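Local coordinates for protein beta-glucuronidase (PDB 6U7J) that hydrolyses beta-glucuronides as a gut microbial family 2 glycoside hydrolase, an activity that can reactivate estrogens by freeing them from their glucuronide conjugates, at residues 194-199 with 223-228; 472-477 with 562-567; 553-558 with 578-583. All coordinates share one frame; numbering follows the deposited sequence.

Contact 1: residues 194-199 with 223-228; sequences PKEYIE and EEKFIK. Unlike the reference sequence in segment 223-228: Phe226 (reference Ser).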
# COMPACT_ATOMS: atom_id res chain seq x y z
N PRO B 194 44.82 -33.38 -3.32
CA PRO B 194 46.03 -34.17 -3.05
C PRO B 194 46.89 -33.49 -1.99
O PRO B 194 46.81 -32.27 -1.77
CB PRO B 194 46.74 -34.21 -4.41
CG PRO B 194 45.64 -33.99 -5.42
CD PRO B 194 44.68 -33.06 -4.75
N LYS B 195 47.74 -34.29 -1.33
CA LYS B 195 48.58 -33.74 -0.27
C LYS B 195 49.68 -32.82 -0.81
O LYS B 195 50.18 -31.97 -0.07
CB LYS B 195 49.19 -34.86 0.57
CG LYS B 195 48.15 -35.76 1.20
CD LYS B 195 48.45 -36.05 2.65
CE LYS B 195 47.24 -36.71 3.33
NZ LYS B 195 47.61 -37.48 4.56
N GLU B 196 50.06 -32.96 -2.07
CA GLU B 196 50.93 -31.99 -2.72
C GLU B 196 50.08 -31.23 -3.72
O GLU B 196 49.52 -31.84 -4.64
CB GLU B 196 52.12 -32.67 -3.41
CG GLU B 196 52.86 -33.68 -2.52
CD GLU B 196 54.24 -34.07 -3.09
OE1 GLU B 196 55.19 -34.25 -2.29
OE2 GLU B 196 54.36 -34.20 -4.33
N TYR B 197 49.97 -29.92 -3.55
CA TYR B 197 48.86 -29.20 -4.15
C TYR B 197 49.19 -27.73 -4.38
O TYR B 197 50.09 -27.15 -3.75
CB TYR B 197 47.62 -29.30 -3.26
CG TYR B 197 47.76 -28.50 -1.99
CD1 TYR B 197 48.41 -29.04 -0.88
CD2 TYR B 197 47.27 -27.20 -1.90
CE1 TYR B 197 48.54 -28.32 0.28
CE2 TYR B 197 47.40 -26.46 -0.74
CZ TYR B 197 48.05 -27.02 0.35
OH TYR B 197 48.18 -26.30 1.51
N ILE B 198 48.38 -27.12 -5.24
CA ILE B 198 48.51 -25.71 -5.57
C ILE B 198 47.85 -24.88 -4.47
O ILE B 198 46.65 -25.04 -4.19
CB ILE B 198 47.88 -25.42 -6.94
CG1 ILE B 198 48.60 -26.24 -8.02
CG2 ILE B 198 47.93 -23.93 -7.25
CD1 ILE B 198 47.71 -26.61 -9.19
N GLU B 199 48.63 -23.99 -3.85
CA GLU B 199 48.19 -23.14 -2.74
C GLU B 199 47.66 -21.78 -3.20
O GLU B 199 46.61 -21.33 -2.72
CB GLU B 199 49.33 -22.91 -1.75
CG GLU B 199 50.02 -24.18 -1.25
CD GLU B 199 51.15 -23.88 -0.26
OE1 GLU B 199 51.85 -22.86 -0.43
OE2 GLU B 199 51.34 -24.65 0.69
N GLU B 223 57.81 -26.87 -3.89
CA GLU B 223 58.30 -25.93 -4.91
C GLU B 223 59.40 -26.49 -5.82
O GLU B 223 60.29 -25.73 -6.23
CB GLU B 223 58.83 -24.66 -4.25
CG GLU B 223 57.94 -24.05 -3.18
CD GLU B 223 57.84 -22.53 -3.29
OE1 GLU B 223 56.77 -21.98 -2.94
OE2 GLU B 223 58.82 -21.88 -3.73
N GLU B 224 59.38 -27.78 -6.13
CA GLU B 224 60.45 -28.39 -6.91
C GLU B 224 59.98 -29.49 -7.84
O GLU B 224 60.69 -29.80 -8.81
CB GLU B 224 61.54 -28.97 -6.00
CG GLU B 224 61.05 -29.94 -4.92
CD GLU B 224 60.22 -29.27 -3.83
OE1 GLU B 224 59.42 -29.96 -3.18
OE2 GLU B 224 60.39 -28.04 -3.64
N LYS B 225 58.83 -30.11 -7.59
CA LYS B 225 58.28 -31.00 -8.59
C LYS B 225 57.87 -30.20 -9.82
O LYS B 225 57.77 -28.97 -9.79
CB LYS B 225 57.10 -31.79 -8.01
CG LYS B 225 57.39 -32.37 -6.63
CD LYS B 225 58.29 -33.60 -6.70
CE LYS B 225 58.33 -34.33 -5.35
NZ LYS B 225 57.06 -35.06 -5.03
N PHE B 226 57.65 -30.92 -10.91
CA PHE B 226 57.44 -30.28 -12.20
C PHE B 226 56.00 -29.82 -12.33
O PHE B 226 55.08 -30.46 -11.80
CB PHE B 226 57.81 -31.25 -13.33
CG PHE B 226 59.25 -31.74 -13.27
CD1 PHE B 226 60.15 -31.43 -14.28
CD2 PHE B 226 59.70 -32.52 -12.20
CE1 PHE B 226 61.47 -31.88 -14.23
CE2 PHE B 226 61.01 -32.96 -12.14
CZ PHE B 226 61.90 -32.64 -13.15
N ILE B 227 55.80 -28.70 -13.01
CA ILE B 227 54.48 -28.11 -13.20
C ILE B 227 54.25 -27.85 -14.69
O ILE B 227 55.19 -27.53 -15.43
CB ILE B 227 54.31 -26.80 -12.39
CG1 ILE B 227 52.83 -26.51 -12.13
CG2 ILE B 227 54.99 -25.63 -13.09
CD1 ILE B 227 52.60 -25.48 -11.04
N LYS B 228 53.00 -28.02 -15.12
CA LYS B 228 52.56 -27.70 -16.48
C LYS B 228 51.46 -26.65 -16.40
O LYS B 228 50.53 -26.78 -15.59
CB LYS B 228 52.06 -28.96 -17.21
CG LYS B 228 52.00 -28.82 -18.74
CD LYS B 228 53.41 -28.77 -19.39
CE LYS B 228 53.44 -29.35 -20.81
NZ LYS B 228 53.13 -28.37 -21.91
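Glu196 and Lys225 are brought together by like first torsions and unlike chain shapes: each has CG anti to its own carbonyl carbon (chi1 -49° and -46°), but the glutamate then runs out extended, whereas the lysine bends at chi2 and again at chi4. The second bend, at 73°, swings the ammonium across to the carboxylate, and the two side chains meet at about a right angle. Their union is a salt bridge in which Lys225 NZ lies 2.9 Å from Glu196 OE2, on the syn lone pair of that oxygen. Because the syn side faces the other oxygen, the ammonium also comes within 3.4 Å of Glu196 OE1, a weak second bond. The grip is therefore two-pronged but lopsided.

Both residues are exposed, and their backbones stay well apart, with 9.5 Å between Glu196 CA and Lys225 CA; the long side chains span the gap. A second carboxylate stands near, Glu224 OE1 lying 6.1 Å from Glu196 OE1, and the lysine probably offsets some of this like-charge crowding. The peptide on either side of Glu196 is steadied by Asn221, which hydrogen-bonds to Lys195 O through ND2 and to Tyr197 N through OD1. The Lys225 side chain also touches Phe271.

Beneath this surface ion pair the character changes. The buried side chain of Ile198 comes to 5.1 Å (CG1) from Ile227 CD1, not a direct contact; both pack on Ile218 and Ile269. Ile198 opens strand 198-208 of the three-stranded sheet, while Ile227 lies where the chain enters a strand of the four-stranded one. The arrangement is that of the end of a beta-sandwich: an ion pair bridging the loops that lead into strands of two sheets, above a hydrophobic interior, here in the immunoglobulin-like domain of a family 2 glycoside hydrolase.

Contact 2: residues 472-477 with 562-567; sequences GWYVGA and LKRVDG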
# COMPACT_ATOMS: atom_id res chain seq x y z
N GLY B 472 18.59 17.82 -1.56
CA GLY B 472 17.18 17.51 -1.72
C GLY B 472 16.66 16.47 -0.74
O GLY B 472 15.45 16.17 -0.78
N TRP B 473 17.52 15.89 0.10
CA TRP B 473 17.07 14.94 1.10
C TRP B 473 17.63 15.29 2.48
O TRP B 473 16.90 15.83 3.31
CB TRP B 473 17.44 13.51 0.72
CG TRP B 473 16.68 12.54 1.58
CD1 TRP B 473 17.16 11.83 2.64
CD2 TRP B 473 15.28 12.24 1.49
NE1 TRP B 473 16.16 11.08 3.19
CE2 TRP B 473 14.99 11.32 2.51
CE3 TRP B 473 14.25 12.64 0.63
CZ2 TRP B 473 13.71 10.80 2.71
CZ3 TRP B 473 12.98 12.12 0.82
CH2 TRP B 473 12.72 11.21 1.85
N TYR B 474 18.91 14.99 2.74
CA TYR B 474 19.50 15.36 4.03
C TYR B 474 19.83 16.84 4.10
O TYR B 474 19.87 17.41 5.20
CB TYR B 474 20.76 14.52 4.32
CG TYR B 474 20.43 13.07 4.57
CD1 TYR B 474 19.44 12.70 5.49
CD2 TYR B 474 21.09 12.05 3.87
CE1 TYR B 474 19.12 11.37 5.71
CE2 TYR B 474 20.78 10.72 4.08
CZ TYR B 474 19.79 10.39 5.00
OH TYR B 474 19.47 9.07 5.20
N VAL B 475 20.06 17.48 2.95
CA VAL B 475 20.28 18.93 2.87
C VAL B 475 19.18 19.53 2.00
O VAL B 475 19.02 19.13 0.83
CB VAL B 475 21.67 19.26 2.29
CG1 VAL B 475 21.78 20.76 2.04
CG2 VAL B 475 22.75 18.80 3.25
N GLY B 476 18.47 20.51 2.54
CA GLY B 476 17.37 21.12 1.81
C GLY B 476 16.28 20.13 1.43
O GLY B 476 15.88 20.07 0.26
N ALA B 477 15.79 19.35 2.40
CA ALA B 477 14.76 18.36 2.11
C ALA B 477 13.55 19.05 1.49
O ALA B 477 13.01 20.00 2.05
CB ALA B 477 14.34 17.62 3.38
N LEU B 562 13.45 6.35 13.76
CA LEU B 562 12.25 7.09 13.36
C LEU B 562 12.31 7.64 11.94
O LEU B 562 11.30 8.19 11.45
CB LEU B 562 12.01 8.23 14.35
CG LEU B 562 11.75 7.79 15.81
CD1 LEU B 562 11.02 8.87 16.60
CD2 LEU B 562 10.96 6.52 15.88
N LYS B 563 13.45 7.54 11.26
CA LYS B 563 13.56 7.96 9.88
C LYS B 563 13.55 6.79 8.92
O LYS B 563 13.72 6.99 7.71
CB LYS B 563 14.83 8.78 9.67
CG LYS B 563 14.80 10.13 10.35
CD LYS B 563 16.07 10.91 10.05
CE LYS B 563 16.35 11.96 11.11
NZ LYS B 563 17.81 11.97 11.48
N ARG B 564 13.35 5.57 9.42
CA ARG B 564 13.52 4.33 8.65
C ARG B 564 12.20 3.57 8.66
O ARG B 564 11.91 2.83 9.61
CB ARG B 564 14.67 3.52 9.25
CG ARG B 564 16.08 4.19 9.13
CD ARG B 564 16.48 4.36 7.64
NE ARG B 564 17.88 4.77 7.38
CZ ARG B 564 18.22 5.87 6.71
NH1 ARG B 564 17.28 6.68 6.24
NH2 ARG B 564 19.50 6.16 6.51
N VAL B 565 11.38 3.74 7.62
CA VAL B 565 10.06 3.11 7.53
C VAL B 565 10.25 1.64 7.17
O VAL B 565 10.36 1.29 6.00
CB VAL B 565 9.14 3.82 6.53
CG1 VAL B 565 7.72 3.27 6.61
CG2 VAL B 565 9.10 5.33 6.78
N ASP B 566 10.28 0.76 8.17
CA ASP B 566 10.65 -0.64 7.96
C ASP B 566 11.92 -0.75 7.10
O ASP B 566 12.01 -1.55 6.16
CB ASP B 566 9.50 -1.45 7.35
CG ASP B 566 9.74 -2.97 7.43
OD1 ASP B 566 10.53 -3.43 8.29
OD2 ASP B 566 9.14 -3.72 6.62
N GLY B 567 12.91 0.07 7.43
CA GLY B 567 14.20 0.03 6.78
C GLY B 567 14.46 1.23 5.89
O GLY B 567 13.82 2.28 6.00
O HOH W 1 15.99 9.35 5.48
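Tyr474 points its hydroxyl at the edge of the Arg564 guanidinium, where two loops of the TIM barrel meet, one following strand 465-468 and the other strand 545-551. Trp473, Tyr474 and Arg564 probably line the pocket for the glucuronate carboxylate, as in related beta-glucuronidases: Lys570, whose NZ hydrogen-bonds to Tyr474 OH, is the lysine of the family's N-x-K sequence.

The two side chains cross at about a right angle, with the ring and guanidinium planes turned 53° apart, so the arginine does not lie flat on the ring. It offers both terminal nitrogens to one oxygen. The stronger arm runs from Arg564 NH2 to Tyr474 OH, 3.2 Å long and fairly straight at 156°, with the oxygen only 7° out of the guanidinium plane. The other arm, from Arg564 NH1 to Tyr474 OH, is weak at 3.4 Å. A bend at chi2 of the arginine helps to turn its edge this way. Its NE forms a salt bridge with Asp177, which would help to fix the rotation of the guanidinium.

Trp473 meets its neighbour edge to face: Trp473 CD1 sits 3.6 Å above the plane of the Tyr474 ring, over its centre, and so helps to hold that ring in position. Leu562 of a second subunit packs against both aromatic residues. One ordered water completes the junction, lying in the plane of the indole, where it accepts a 2.9 Å hydrogen bond from Trp473 NE1 and a weak one of 3.1 Å from Arg564 NH1.

Contact 3: residues 553-558 with 578-583; sequences FADFMT and QPKTAA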
# COMPACT_ATOMS: atom_id res chain seq x y z
N PHE B 553 20.11 0.42 -4.75
CA PHE B 553 19.54 -0.48 -5.75
C PHE B 553 18.15 -0.92 -5.33
O PHE B 553 17.19 -0.81 -6.09
CB PHE B 553 20.48 -1.68 -5.93
CG PHE B 553 19.97 -2.71 -6.87
CD1 PHE B 553 19.47 -3.91 -6.39
CD2 PHE B 553 19.99 -2.48 -8.24
CE1 PHE B 553 18.99 -4.87 -7.27
CE2 PHE B 553 19.51 -3.43 -9.13
CZ PHE B 553 19.01 -4.63 -8.65
N ALA B 554 18.02 -1.42 -4.09
CA ALA B 554 16.77 -1.97 -3.57
C ALA B 554 16.59 -1.57 -2.12
O ALA B 554 17.56 -1.44 -1.36
CB ALA B 554 16.75 -3.52 -3.67
N ASP B 555 15.32 -1.37 -1.73
CA ASP B 555 14.97 -1.19 -0.33
C ASP B 555 15.63 -2.30 0.49
O ASP B 555 15.66 -3.46 0.06
CB ASP B 555 13.44 -1.22 -0.16
CG ASP B 555 12.71 -0.05 -0.90
OD1 ASP B 555 13.36 0.94 -1.26
OD2 ASP B 555 11.48 -0.13 -1.11
N PHE B 556 16.21 -1.95 1.64
CA PHE B 556 16.92 -2.91 2.48
C PHE B 556 16.68 -2.60 3.95
O PHE B 556 16.24 -1.51 4.31
CB PHE B 556 18.43 -2.91 2.19
CG PHE B 556 19.10 -1.60 2.48
CD1 PHE B 556 19.65 -1.35 3.74
CD2 PHE B 556 19.21 -0.62 1.48
CE1 PHE B 556 20.27 -0.13 4.01
CE2 PHE B 556 19.83 0.60 1.74
CZ PHE B 556 20.37 0.85 3.00
N MET B 557 17.01 -3.56 4.81
CA MET B 557 16.68 -3.42 6.23
C MET B 557 17.75 -2.62 6.95
O MET B 557 18.93 -2.67 6.61
CB MET B 557 16.53 -4.79 6.90
CG MET B 557 15.08 -5.18 7.18
SD MET B 557 14.15 -4.05 8.25
CE MET B 557 14.84 -4.40 9.85
N THR B 558 17.31 -1.88 7.97
CA THR B 558 18.19 -1.08 8.81
C THR B 558 17.86 -1.33 10.27
O THR B 558 16.78 -1.84 10.62
CB THR B 558 18.02 0.43 8.56
OG1 THR B 558 16.74 0.84 9.05
CG2 THR B 558 18.15 0.79 7.09
N GLN B 578 11.08 -5.15 -7.67
CA GLN B 578 10.21 -4.55 -8.66
C GLN B 578 10.43 -3.04 -8.68
O GLN B 578 10.65 -2.43 -7.63
CB GLN B 578 8.72 -4.85 -8.36
CG GLN B 578 8.37 -6.35 -8.24
CD GLN B 578 8.66 -7.13 -9.52
OE1 GLN B 578 8.86 -6.55 -10.60
NE2 GLN B 578 8.68 -8.46 -9.41
N PRO B 579 10.38 -2.41 -9.86
CA PRO B 579 10.74 -0.99 -9.98
C PRO B 579 9.67 -0.03 -9.48
O PRO B 579 8.48 -0.25 -9.68
CB PRO B 579 10.92 -0.82 -11.50
CG PRO B 579 9.86 -1.75 -12.06
CD PRO B 579 9.94 -2.98 -11.15
N LYS B 580 10.11 1.07 -8.86
CA LYS B 580 9.27 2.24 -8.67
C LYS B 580 9.36 3.11 -9.93
O LYS B 580 10.13 2.81 -10.85
CB LYS B 580 9.70 2.99 -7.41
CG LYS B 580 10.09 2.05 -6.23
CD LYS B 580 10.49 2.80 -4.94
CE LYS B 580 11.03 1.83 -3.89
NZ LYS B 580 11.60 2.51 -2.69
N THR B 581 8.60 4.22 -9.97
CA THR B 581 8.51 5.00 -11.22
C THR B 581 9.88 5.51 -11.68
O THR B 581 10.18 5.47 -12.87
CB THR B 581 7.56 6.19 -11.06
OG1 THR B 581 8.03 7.06 -10.02
CG2 THR B 581 6.17 5.74 -10.74
N ALA B 582 10.71 6.00 -10.76
CA ALA B 582 11.98 6.58 -11.16
C ALA B 582 12.85 5.59 -11.94
O ALA B 582 13.64 6.01 -12.80
CB ALA B 582 12.74 7.10 -9.95
N ALA B 583 12.70 4.29 -11.69
CA ALA B 583 13.51 3.31 -12.42
C ALA B 583 13.38 3.49 -13.92
O ALA B 583 14.36 3.33 -14.66
CB ALA B 583 13.12 1.89 -12.02
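Asp555 and Lys580 face each other across two segments; the backbone is extended at both residues, and only the side chains meet. Asp555 itself has phi/psi of -48/137°, within a loop following strand 545-551. Lys580 is likewise extended just before the chain coils into helix 581-592, where Ala583 N bonds back to Lys580 O over 3.1 Å. Both are pinned to the same intervening stretch of chain, since Asp555 makes a backbone hydrogen bond with Phe573 and Lys580 makes one with Ile572.

From these positions the side chains approach head-on. The lysine is extended all the way beyond CG, and its ammonium reaches the two carboxylate oxygens. Lys580 NZ lies 2.8 Å from Asp555 OD1, on the syn lone pair of that oxygen, and 3.1 Å from Asp555 OD2 in a weaker bond, so both oxygens share the one ammonium. The CE methylene is drawn in as well, with Lys580 CE 3.4 Å from Asp555 OD2.

Both residues are buried, which makes the remaining partners of the charge important. Lys580 NZ also bonds to the carbonyl oxygens of Thr511 and Gly571, so two backbone acceptors join the carboxylate around it. Such a setting would be expected to favour the charged form of the lysine.

The result is a buried salt bridge tying the loop after the last barrel strand to the C-terminal helix of the TIM barrel. Asn568 and Lys569, between its two segments, belong to a sequence that fits the N-x-K motif with which beta-glucuronidases recognise the carboxylate of the sugar; Asp555 touches Lys569, and Phe556 bonds through its backbone to Asn568.

Contacts 2 and 3 form one neighbourhood, and contact 1 stands apart from it. The centres of contacts 2 and 3 are 15 Å apart and their segments alternate along the chain; they touch directly, Arg564 CB packing 3.4 Å from Thr558 OG1. Contact 2 probably forms part of the wall of the glucuronate pocket, since Tyr474 OH bonds Lys570 of the N-x-K sequence; contact 3 lies behind it, beside Asn568 and Lys569. Contact 1 lies on the opposite side of the chain's centre, its own centre 49 Å from that of contact 3 and 56 Å from that of contact 2, and belongs to the sandwich domain, well removed from this region.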